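Local structure of LYND (Lyngbya aestuarii, 4V1T) at residues His32-Gln37 and Lys78-Glu83; Leu110-Thr115 and Val269-Asn274; Leu253-Gln258 and Leu293-Leu298; Thr494-Leu499 and Lys505-Ala510. The protein is a YcaO-family cyclodehydratase that binds ADP and magnesium and probably uses ATP to convert cysteines of a precursor peptide into thiazolines. One frame throughout, in Å; residues are numbered along the deposited sequence.

Contact 1: residues His32-Gln37 and Lys78-Glu83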
# COMPACT_ATOMS: atom_id res chain seq x y z
N HIS B 32 3.81 9.23 -27.94
CA HIS B 32 5.10 9.25 -28.62
C HIS B 32 5.22 10.43 -29.57
O HIS B 32 4.23 10.93 -30.11
CB HIS B 32 5.29 7.96 -29.42
CG HIS B 32 5.43 6.74 -28.57
ND1 HIS B 32 4.35 6.02 -28.12
CD2 HIS B 32 6.53 6.10 -28.10
CE1 HIS B 32 4.77 4.99 -27.40
NE2 HIS B 32 6.09 5.02 -27.38
N ALA B 33 6.46 10.87 -29.78
CA ALA B 33 6.75 11.96 -30.70
C ALA B 33 7.82 11.53 -31.69
O ALA B 33 8.88 11.06 -31.29
CB ALA B 33 7.19 13.20 -29.95
N LEU B 34 7.51 11.67 -32.97
CA LEU B 34 8.50 11.47 -34.02
C LEU B 34 8.97 12.83 -34.55
O LEU B 34 8.16 13.74 -34.75
CB LEU B 34 7.93 10.65 -35.17
CG LEU B 34 7.28 9.31 -34.81
CD1 LEU B 34 6.41 8.85 -35.95
CD2 LEU B 34 8.35 8.28 -34.52
N THR B 35 10.27 12.94 -34.77
CA THR B 35 10.84 14.17 -35.32
C THR B 35 11.44 13.89 -36.69
O THR B 35 12.23 12.96 -36.86
CB THR B 35 11.92 14.75 -34.40
OG1 THR B 35 11.38 14.90 -33.08
CG2 THR B 35 12.40 16.13 -34.92
N GLY B 36 11.04 14.68 -37.68
CA GLY B 36 11.57 14.53 -39.03
C GLY B 36 10.64 15.06 -40.10
O GLY B 36 9.45 14.74 -40.11
N GLN B 37 11.19 15.89 -40.98
CA GLN B 37 10.53 16.31 -42.21
C GLN B 37 9.83 15.14 -42.88
O GLN B 37 8.65 15.23 -43.22
CB GLN B 37 11.57 16.86 -43.20
CG GLN B 37 11.67 18.36 -43.25
CD GLN B 37 12.77 18.82 -44.17
OE1 GLN B 37 13.87 19.11 -43.74
NE2 GLN B 37 12.47 18.88 -45.46
N LYS B 78 11.66 0.19 -34.42
CA LYS B 78 11.30 0.81 -33.14
C LYS B 78 9.90 0.39 -32.70
O LYS B 78 9.45 0.75 -31.61
CB LYS B 78 11.40 2.34 -33.24
CG LYS B 78 12.77 2.91 -32.85
CD LYS B 78 13.86 2.54 -33.85
CE LYS B 78 15.25 2.88 -33.32
NZ LYS B 78 16.34 2.39 -34.22
N GLY B 79 9.20 -0.36 -33.55
CA GLY B 79 7.93 -0.96 -33.17
C GLY B 79 6.70 -0.10 -33.41
O GLY B 79 5.67 -0.35 -32.82
N TYR B 80 6.82 0.91 -34.26
CA TYR B 80 5.71 1.81 -34.57
C TYR B 80 4.93 1.34 -35.78
O TYR B 80 3.74 1.60 -35.89
CB TYR B 80 6.23 3.22 -34.82
CG TYR B 80 6.85 3.87 -33.61
CD1 TYR B 80 6.06 4.28 -32.55
CD2 TYR B 80 8.22 4.08 -33.53
CE1 TYR B 80 6.62 4.88 -31.44
CE2 TYR B 80 8.78 4.69 -32.42
CZ TYR B 80 7.96 5.09 -31.38
OH TYR B 80 8.50 5.69 -30.26
N LEU B 81 5.61 0.67 -36.70
CA LEU B 81 5.00 0.25 -37.95
C LEU B 81 4.55 -1.19 -37.85
O LEU B 81 5.18 -1.99 -37.15
CB LEU B 81 5.97 0.42 -39.12
CG LEU B 81 5.40 0.21 -40.53
CD1 LEU B 81 4.46 1.35 -40.90
CD2 LEU B 81 6.52 0.09 -41.55
N THR B 82 3.47 -1.53 -38.54
CA THR B 82 3.01 -2.91 -38.60
C THR B 82 2.19 -3.16 -39.85
O THR B 82 1.70 -2.24 -40.50
CB THR B 82 2.18 -3.29 -37.35
OG1 THR B 82 1.85 -4.69 -37.39
CG2 THR B 82 0.88 -2.47 -37.26
N GLU B 83 2.06 -4.43 -40.19
CA GLU B 83 1.16 -4.88 -41.23
C GLU B 83 -0.27 -4.73 -40.73
O GLU B 83 -0.56 -5.02 -39.57
CB GLU B 83 1.46 -6.33 -41.58
CG GLU B 83 1.19 -6.73 -43.02
CD GLU B 83 1.26 -8.23 -43.21
OE1 GLU B 83 1.82 -8.93 -42.32
OE2 GLU B 83 0.73 -8.72 -44.23
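His32 and Tyr80 meet as a T-shaped aromatic pair: the CE1 edge of the tyrosine points at one face of the imidazole, the ring centroids lie 5.2 Å apart and the planes are turned by 81°. The touch is off centre. Tyr80 CE1 sits 3.6 Å from both CG and CD2 of His32, near the rim of the imidazole, while Tyr80 OH comes within 3.0 Å of His32 CD2. In Tyr80, CG is anti to the carbonyl carbon (chi1 -66°), which carries the phenol from the loop before strand 81-83 across to strand 31-35. Leu34 then reaches over one face of the phenol with a single methyl, CD2, 4.2 Å from Tyr80 CE2; the opposite face has Lys78 O above its rim. That carbonyl belongs to the turn where helix 65-78 ends in a Schellman motif at Gly79.

Both segments lie in the winged helix-turn-helix domain. Strand 31-35 is an outer strand of its three-stranded sheet, and a strand from the chain of another protein pairs antiparallel with it, consistent with recognition of a peptide. With an alanine in place of His32, the CE1 edge of Tyr80 would probably lose the imidazole face it packs on and its hydroxyl the CD2 neighbour, setting the phenol freer to turn. Phe13 meets the same imidazole, its ring at about 80°, and Leu75 of helix 65-78 touches both Leu34 and Tyr80.

Contact 2: residues Leu110-Thr115 and Val269-Asn274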
# COMPACT_ATOMS: atom_id res chain seq x y z
N LEU B 110 -6.88 -15.57 -32.81
CA LEU B 110 -8.29 -15.56 -32.47
C LEU B 110 -9.08 -16.68 -33.16
O LEU B 110 -10.23 -16.94 -32.80
CB LEU B 110 -8.91 -14.20 -32.83
CG LEU B 110 -8.52 -13.00 -31.95
CD1 LEU B 110 -9.10 -11.72 -32.52
CD2 LEU B 110 -9.00 -13.19 -30.52
N ARG B 111 -8.46 -17.34 -34.14
CA ARG B 111 -9.10 -18.45 -34.86
C ARG B 111 -9.04 -19.75 -34.08
O ARG B 111 -9.63 -20.74 -34.48
CB ARG B 111 -8.44 -18.66 -36.22
CG ARG B 111 -8.65 -17.53 -37.20
CD ARG B 111 -8.01 -17.83 -38.54
NE ARG B 111 -8.12 -16.71 -39.47
CZ ARG B 111 -9.08 -15.79 -39.45
NH1 ARG B 111 -10.06 -15.84 -38.54
NH2 ARG B 111 -9.09 -14.81 -40.35
N GLN B 112 -8.30 -19.76 -32.98
CA GLN B 112 -8.19 -20.95 -32.14
C GLN B 112 -9.52 -21.22 -31.44
O GLN B 112 -10.04 -20.34 -30.75
CB GLN B 112 -7.09 -20.76 -31.09
CG GLN B 112 -5.68 -20.71 -31.65
CD GLN B 112 -4.67 -20.32 -30.59
OE1 GLN B 112 -3.95 -21.16 -30.07
NE2 GLN B 112 -4.62 -19.03 -30.27
N PRO B 113 -10.08 -22.43 -31.62
CA PRO B 113 -11.33 -22.70 -30.94
C PRO B 113 -11.15 -22.95 -29.44
O PRO B 113 -10.07 -23.35 -28.99
CB PRO B 113 -11.86 -23.95 -31.65
CG PRO B 113 -10.67 -24.62 -32.21
CD PRO B 113 -9.65 -23.55 -32.48
N VAL B 114 -12.22 -22.73 -28.69
CA VAL B 114 -12.25 -22.90 -27.24
C VAL B 114 -13.41 -23.83 -26.86
O VAL B 114 -14.37 -23.98 -27.63
CB VAL B 114 -12.38 -21.52 -26.56
CG1 VAL B 114 -13.15 -21.58 -25.25
CG2 VAL B 114 -11.01 -20.90 -26.35
N THR B 115 -13.32 -24.48 -25.70
CA THR B 115 -14.43 -25.27 -25.18
C THR B 115 -14.93 -24.68 -23.88
O THR B 115 -14.14 -24.17 -23.07
CB THR B 115 -14.05 -26.75 -24.94
OG1 THR B 115 -12.97 -26.83 -24.01
CG2 THR B 115 -13.64 -27.41 -26.25
N VAL B 269 -4.33 -15.15 -27.40
CA VAL B 269 -3.42 -14.36 -28.23
C VAL B 269 -2.01 -14.48 -27.69
O VAL B 269 -1.05 -14.75 -28.42
CB VAL B 269 -3.85 -12.89 -28.28
CG1 VAL B 269 -2.74 -12.00 -28.85
CG2 VAL B 269 -5.11 -12.74 -29.10
N LYS B 270 -1.89 -14.29 -26.38
CA LYS B 270 -0.63 -14.48 -25.69
C LYS B 270 -0.05 -15.87 -25.94
O LYS B 270 1.14 -16.04 -26.21
CB LYS B 270 -0.83 -14.24 -24.19
CG LYS B 270 0.37 -14.54 -23.31
CD LYS B 270 0.42 -13.59 -22.13
CE LYS B 270 1.44 -13.99 -21.10
NZ LYS B 270 1.29 -13.17 -19.87
N TYR B 271 -0.91 -16.87 -25.88
CA TYR B 271 -0.50 -18.25 -26.05
C TYR B 271 0.00 -18.51 -27.47
O TYR B 271 0.98 -19.22 -27.66
CB TYR B 271 -1.66 -19.18 -25.75
CG TYR B 271 -1.41 -20.62 -26.15
CD1 TYR B 271 -0.47 -21.39 -25.49
CD2 TYR B 271 -2.12 -21.19 -27.20
CE1 TYR B 271 -0.25 -22.71 -25.85
CE2 TYR B 271 -1.91 -22.50 -27.56
CZ TYR B 271 -0.98 -23.26 -26.88
OH TYR B 271 -0.76 -24.57 -27.24
N HIS B 272 -0.68 -17.92 -28.45
CA HIS B 272 -0.31 -18.07 -29.84
C HIS B 272 1.09 -17.51 -30.09
O HIS B 272 1.89 -18.14 -30.75
CB HIS B 272 -1.33 -17.37 -30.74
CG HIS B 272 -0.98 -17.40 -32.19
ND1 HIS B 272 -1.14 -18.53 -32.97
CD2 HIS B 272 -0.48 -16.44 -33.01
CE1 HIS B 272 -0.75 -18.26 -34.20
NE2 HIS B 272 -0.35 -17.01 -34.25
N VAL B 273 1.37 -16.33 -29.54
CA VAL B 273 2.63 -15.63 -29.80
C VAL B 273 3.79 -16.27 -29.04
O VAL B 273 4.94 -16.02 -29.36
CB VAL B 273 2.51 -14.13 -29.45
CG1 VAL B 273 3.81 -13.38 -29.73
CG2 VAL B 273 1.40 -13.50 -30.25
N ASN B 274 3.48 -17.10 -28.04
CA ASN B 274 4.52 -17.78 -27.26
C ASN B 274 4.74 -19.24 -27.66
O ASN B 274 5.71 -19.85 -27.22
CB ASN B 274 4.22 -17.70 -25.77
CG ASN B 274 4.63 -16.36 -25.14
OD1 ASN B 274 4.32 -16.12 -23.98
ND2 ASN B 274 5.32 -15.50 -25.89
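Gln112 reaches across to Tyr271 and His272, joining the chain just ahead of strand 114-118, part of a seven-stranded mixed sheet, to helix 250-275. Its CB already points at the helix. A first torsion of -68° sets CG beside the backbone N, and because the chain runs on extended through CD, the amide is delivered to the helix surface. There the two branches of the amide part company. OE1 approaches the edge of the Tyr271 ring in its plane, 3.4 Å from CD2 and 3.5 Å from CE2 of that ring; amide and phenol are nearly coplanar, 9° apart, so the carbonyl oxygen faces the ring hydrogens and not the pi cloud.

NE2 is turned to the more polar job. It donates to two backbone carbonyls, those of Ala109, at the end of helix 103-109, and of Ile268 in helix 250-275, and so ties the two helices together through one nitrogen. The same atom rests 3.7 Å from His272 CB. The imidazole beyond that carbon is inclined to the amide by 64°, and the His272 side chain packs on Val105 and Ala109 of helix 103-109.

One turn back along the helix the contact becomes wholly apolar and buried. Trp96 of helix 90-98 lies against both Leu110 and Val269, and between these two a single pair of methyls meets, Leu110 CD2 and Val269 CG2, 4.2 Å apart.

Contact 3: residues Leu253-Gln258 and Leu293-Leu298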
# COMPACT_ATOMS: atom_id res chain seq x y z
N LEU B 253 -24.11 -10.62 -14.12
CA LEU B 253 -23.80 -11.84 -14.86
C LEU B 253 -23.08 -11.49 -16.16
O LEU B 253 -22.01 -12.01 -16.45
CB LEU B 253 -25.07 -12.63 -15.17
CG LEU B 253 -24.89 -13.88 -16.04
CD1 LEU B 253 -23.97 -14.89 -15.36
CD2 LEU B 253 -26.24 -14.53 -16.35
N GLN B 254 -23.68 -10.61 -16.94
CA GLN B 254 -23.13 -10.21 -18.23
C GLN B 254 -21.80 -9.47 -18.06
O GLN B 254 -20.91 -9.62 -18.89
CB GLN B 254 -24.14 -9.33 -18.99
CG GLN B 254 -25.14 -10.10 -19.82
CD GLN B 254 -24.52 -10.73 -21.06
OE1 GLN B 254 -23.67 -10.12 -21.72
NE2 GLN B 254 -24.93 -11.95 -21.37
N THR B 255 -21.66 -8.71 -16.99
CA THR B 255 -20.39 -8.06 -16.67
C THR B 255 -19.29 -9.10 -16.50
O THR B 255 -18.17 -8.91 -16.97
CB THR B 255 -20.48 -7.22 -15.38
OG1 THR B 255 -21.28 -6.06 -15.62
CG2 THR B 255 -19.10 -6.77 -14.92
N GLY B 256 -19.62 -10.19 -15.83
CA GLY B 256 -18.66 -11.25 -15.59
C GLY B 256 -18.31 -12.05 -16.84
O GLY B 256 -17.14 -12.43 -17.03
N LEU B 257 -19.29 -12.32 -17.69
CA LEU B 257 -19.07 -13.13 -18.88
C LEU B 257 -18.31 -12.36 -19.97
O LEU B 257 -17.48 -12.93 -20.68
CB LEU B 257 -20.40 -13.63 -19.42
CG LEU B 257 -21.18 -14.57 -18.49
CD1 LEU B 257 -22.55 -14.89 -19.08
CD2 LEU B 257 -20.41 -15.84 -18.20
N GLN B 258 -18.60 -11.07 -20.10
CA GLN B 258 -17.92 -10.23 -21.09
C GLN B 258 -16.48 -9.99 -20.65
O GLN B 258 -15.55 -10.03 -21.45
CB GLN B 258 -18.67 -8.91 -21.27
CG GLN B 258 -20.08 -9.05 -21.86
CD GLN B 258 -20.07 -9.42 -23.32
OE1 GLN B 258 -19.02 -9.54 -23.95
NE2 GLN B 258 -21.26 -9.61 -23.88
N LEU B 293 -14.15 -9.50 -8.35
CA LEU B 293 -14.84 -8.23 -8.51
C LEU B 293 -16.13 -8.27 -7.70
O LEU B 293 -17.12 -8.87 -8.10
CB LEU B 293 -15.15 -7.96 -9.98
CG LEU B 293 -15.99 -6.71 -10.28
CD1 LEU B 293 -15.29 -5.45 -9.83
CD2 LEU B 293 -16.33 -6.64 -11.77
N ASN B 294 -16.10 -7.62 -6.54
CA ASN B 294 -17.28 -7.50 -5.70
C ASN B 294 -18.24 -6.50 -6.31
O ASN B 294 -17.89 -5.34 -6.51
CB ASN B 294 -16.87 -7.07 -4.29
CG ASN B 294 -17.97 -7.31 -3.27
OD1 ASN B 294 -19.15 -7.07 -3.54
ND2 ASN B 294 -17.59 -7.79 -2.11
N HIS B 295 -19.44 -6.97 -6.64
CA HIS B 295 -20.43 -6.14 -7.32
C HIS B 295 -21.24 -5.27 -6.34
O HIS B 295 -21.59 -4.14 -6.66
CB HIS B 295 -21.40 -7.03 -8.11
CG HIS B 295 -20.78 -7.74 -9.26
ND1 HIS B 295 -20.27 -7.08 -10.36
CD2 HIS B 295 -20.63 -9.07 -9.52
CE1 HIS B 295 -19.81 -7.96 -11.22
NE2 HIS B 295 -20.01 -9.17 -10.74
N SER B 296 -21.51 -5.81 -5.15
CA SER B 296 -22.38 -5.14 -4.16
C SER B 296 -21.67 -3.89 -3.60
O SER B 296 -22.12 -2.76 -3.80
CB SER B 296 -22.79 -6.13 -3.05
OG SER B 296 -21.65 -6.67 -2.40
N ILE B 297 -20.55 -4.10 -2.91
CA ILE B 297 -19.62 -3.00 -2.70
C ILE B 297 -18.90 -2.92 -4.02
O ILE B 297 -19.17 -3.71 -4.92
CB ILE B 297 -18.61 -3.24 -1.54
CG1 ILE B 297 -17.37 -4.03 -2.04
CG2 ILE B 297 -19.32 -3.90 -0.37
CD1 ILE B 297 -16.36 -4.37 -0.95
N LEU B 298 -17.98 -1.98 -4.18
CA LEU B 298 -17.18 -1.98 -5.37
C LEU B 298 -15.72 -2.16 -4.98
O LEU B 298 -15.16 -1.34 -4.26
CB LEU B 298 -17.40 -0.69 -6.17
CG LEU B 298 -16.93 -0.70 -7.62
CD1 LEU B 298 -17.31 -1.99 -8.34
CD2 LEU B 298 -17.50 0.51 -8.34
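Asn294 OD1 is gripped from several directions: weakly by the backbone N-H groups of Ser296, at 3.1 Å, and Ile297, and by NE2 of Gln29 of the second subunit. The bond to Ser296 closes an Asx turn, with an N-H...O angle of only 126°, where the chain leaves strand 289-294 and heads for strand 299-304. The turn carries His295 round to face helix 250-275.

The meeting with that helix is apolar and rests largely on one methyl. Thr255 CG2 stands 4.0 Å from His295 CE1, at the edge of the imidazole and near its plane, and 4.2 Å from Leu293 CD2, whose side chain crosses it at about a right angle. The threonine's first torsion (chi1 -71°) explains this division of labour: CG2 lies anti to the backbone N and points out to the sheet, leaving OG1 to bond back to the carbonyl oxygen of Ser251, one turn earlier in the helix. Over one face of the His295 ring lies Leu293 O, 3.8 Å above the plane and toward the rim.

Along the helix, Gln258 NE2 donates to Gln254 OE1 at 3.3 Å, in the carbonyl plane. These glutamines lie at the dimer interface, since Gln258 of the second subunit packs on Gln254 and Thr255. Within its own chain, helix 250-275 lies between helix 124-135, which meets Leu257 and Gln258, and the end of strand 289-294 with the residue just past it, Leu293 and His295 resting on Leu190 of strand 189-196.

Contact 4: residues Thr494-Leu499 and Lys505-Ala510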
# COMPACT_ATOMS: atom_id res chain seq x y z
N THR B 494 7.96 -37.47 15.32
CA THR B 494 8.52 -36.57 14.33
C THR B 494 9.99 -36.31 14.65
O THR B 494 10.31 -35.96 15.79
CB THR B 494 7.75 -35.24 14.27
OG1 THR B 494 6.53 -35.44 13.53
CG2 THR B 494 8.56 -34.16 13.57
N PRO B 495 10.89 -36.46 13.66
CA PRO B 495 12.30 -36.17 13.92
C PRO B 495 12.52 -34.69 14.18
O PRO B 495 11.98 -33.84 13.47
CB PRO B 495 12.99 -36.60 12.62
CG PRO B 495 11.95 -36.50 11.58
CD PRO B 495 10.67 -36.89 12.27
N VAL B 496 13.33 -34.40 15.19
CA VAL B 496 13.70 -33.04 15.54
C VAL B 496 15.21 -32.96 15.65
O VAL B 496 15.86 -33.92 16.09
CB VAL B 496 13.05 -32.59 16.86
CG1 VAL B 496 11.53 -32.62 16.76
CG2 VAL B 496 13.51 -33.46 18.02
N TRP B 497 15.77 -31.82 15.25
CA TRP B 497 17.22 -31.66 15.26
C TRP B 497 17.68 -31.12 16.60
O TRP B 497 17.28 -30.03 17.02
CB TRP B 497 17.67 -30.73 14.13
CG TRP B 497 19.18 -30.72 13.96
CD1 TRP B 497 20.03 -29.73 14.33
CD2 TRP B 497 19.98 -31.76 13.40
NE1 TRP B 497 21.32 -30.09 14.03
CE2 TRP B 497 21.32 -31.34 13.47
CE3 TRP B 497 19.70 -33.02 12.86
CZ2 TRP B 497 22.37 -32.12 13.00
CZ3 TRP B 497 20.75 -33.80 12.40
CH2 TRP B 497 22.07 -33.34 12.48
N SER B 498 18.53 -31.89 17.28
CA SER B 498 19.16 -31.44 18.51
C SER B 498 20.39 -30.63 18.16
O SER B 498 21.32 -31.15 17.56
CB SER B 498 19.55 -32.62 19.40
OG SER B 498 20.19 -32.17 20.59
N LEU B 499 20.39 -29.36 18.54
CA LEU B 499 21.52 -28.47 18.26
C LEU B 499 22.66 -28.71 19.23
O LEU B 499 23.82 -28.38 18.95
CB LEU B 499 21.06 -27.01 18.29
CG LEU B 499 20.26 -26.55 17.07
CD1 LEU B 499 19.51 -25.27 17.35
CD2 LEU B 499 21.18 -26.36 15.87
N LYS B 505 16.61 -36.31 17.31
CA LYS B 505 15.82 -36.91 18.38
C LYS B 505 14.39 -37.05 17.88
O LYS B 505 14.11 -36.79 16.71
CB LYS B 505 15.88 -36.06 19.64
CG LYS B 505 17.28 -35.86 20.22
CD LYS B 505 17.93 -37.18 20.61
CE LYS B 505 19.17 -36.95 21.46
NZ LYS B 505 18.87 -36.97 22.91
N TYR B 506 13.49 -37.49 18.76
CA TYR B 506 12.09 -37.71 18.38
C TYR B 506 11.11 -37.25 19.45
O TYR B 506 11.25 -37.60 20.63
CB TYR B 506 11.85 -39.19 18.09
CG TYR B 506 12.51 -39.67 16.83
CD1 TYR B 506 11.89 -39.51 15.59
CD2 TYR B 506 13.74 -40.30 16.87
CE1 TYR B 506 12.50 -39.95 14.43
CE2 TYR B 506 14.35 -40.76 15.72
CZ TYR B 506 13.74 -40.58 14.50
OH TYR B 506 14.36 -41.03 13.36
N LEU B 507 10.13 -36.46 19.02
CA LEU B 507 9.00 -36.09 19.85
C LEU B 507 7.73 -36.61 19.19
O LEU B 507 7.69 -36.79 17.97
CB LEU B 507 8.90 -34.58 20.02
CG LEU B 507 9.80 -33.94 21.08
CD1 LEU B 507 11.15 -33.64 20.48
CD2 LEU B 507 9.18 -32.67 21.62
N PRO B 508 6.67 -36.84 20.00
CA PRO B 508 5.39 -37.18 19.36
C PRO B 508 4.94 -36.08 18.40
O PRO B 508 5.08 -34.90 18.71
CB PRO B 508 4.43 -37.36 20.54
CG PRO B 508 5.12 -36.78 21.73
CD PRO B 508 6.58 -36.86 21.47
N THR B 509 4.42 -36.47 17.24
CA THR B 509 3.96 -35.53 16.23
C THR B 509 2.91 -34.59 16.81
O THR B 509 2.80 -33.44 16.39
CB THR B 509 3.39 -36.28 15.01
OG1 THR B 509 4.37 -37.21 14.51
CG2 THR B 509 3.04 -35.32 13.90
N ALA B 510 2.17 -35.07 17.80
CA ALA B 510 1.10 -34.30 18.42
C ALA B 510 1.62 -33.04 19.11
O ALA B 510 0.87 -32.08 19.31
CB ALA B 510 0.33 -35.16 19.40
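Thr494 N donates to Leu507 O over 2.7 Å, almost straight at 171°, and Lys505 N to Val496 O over 2.8 Å. With the returning bonds, Leu507 N to Thr494 O and Val496 N to Lys505 O, they make two hydrogen-bonded pairs of an antiparallel beta hairpin, strands 491-498 and 503-508 of the YcaO domain. The returning bonds reach their acceptors off the carbonyl plane, Val496 N by 44° at Lys505 O. Beyond the last pair, Thr494 OG1 and Thr509 OG1 lie 3.0 Å apart, and Thr494 OG1 is also hydrogen-bonded to the carbonyl of Pro437.

Pro495 and Tyr506 form the non-hydrogen-bonded pair between. Turned to the backbone N side by its first torsion (chi1 -70°), the phenol leans across the proline, and its CE1 lies 3.8 Å from Pro495 CB. An alanine in place of Tyr506 lacks the ring, which would probably open a gap beside Pro495 and leave Phe325 and Trp493 without a packing partner.

On the other face Val496 and Leu507 meet at about a right angle, both backed by Leu716 of strand 716-719. Their packing is tight: Val496 CG2 and Leu507 CD1 are 3.4 Å apart.

In the fold
Contacts 2 and 3 are the most closely related: both use helix 250-275 and both join it to the same mixed sheet, with centres 25 Å apart and nearest atoms about 11 Å apart. Contact 1, in the winged-helix domain, also comes within about 11 Å of contact 2 between nearest atoms. It lies 39 Å from contact 3 between centres, yet both touch the second subunit. Contact 4 stands apart, its centre 50 to 67 Å from the others, within the YcaO domain, which also contributes residues to the ADP pocket. Peptide recognition near contact 1 and nucleotide binding are thus probably handled by distant parts of the chain.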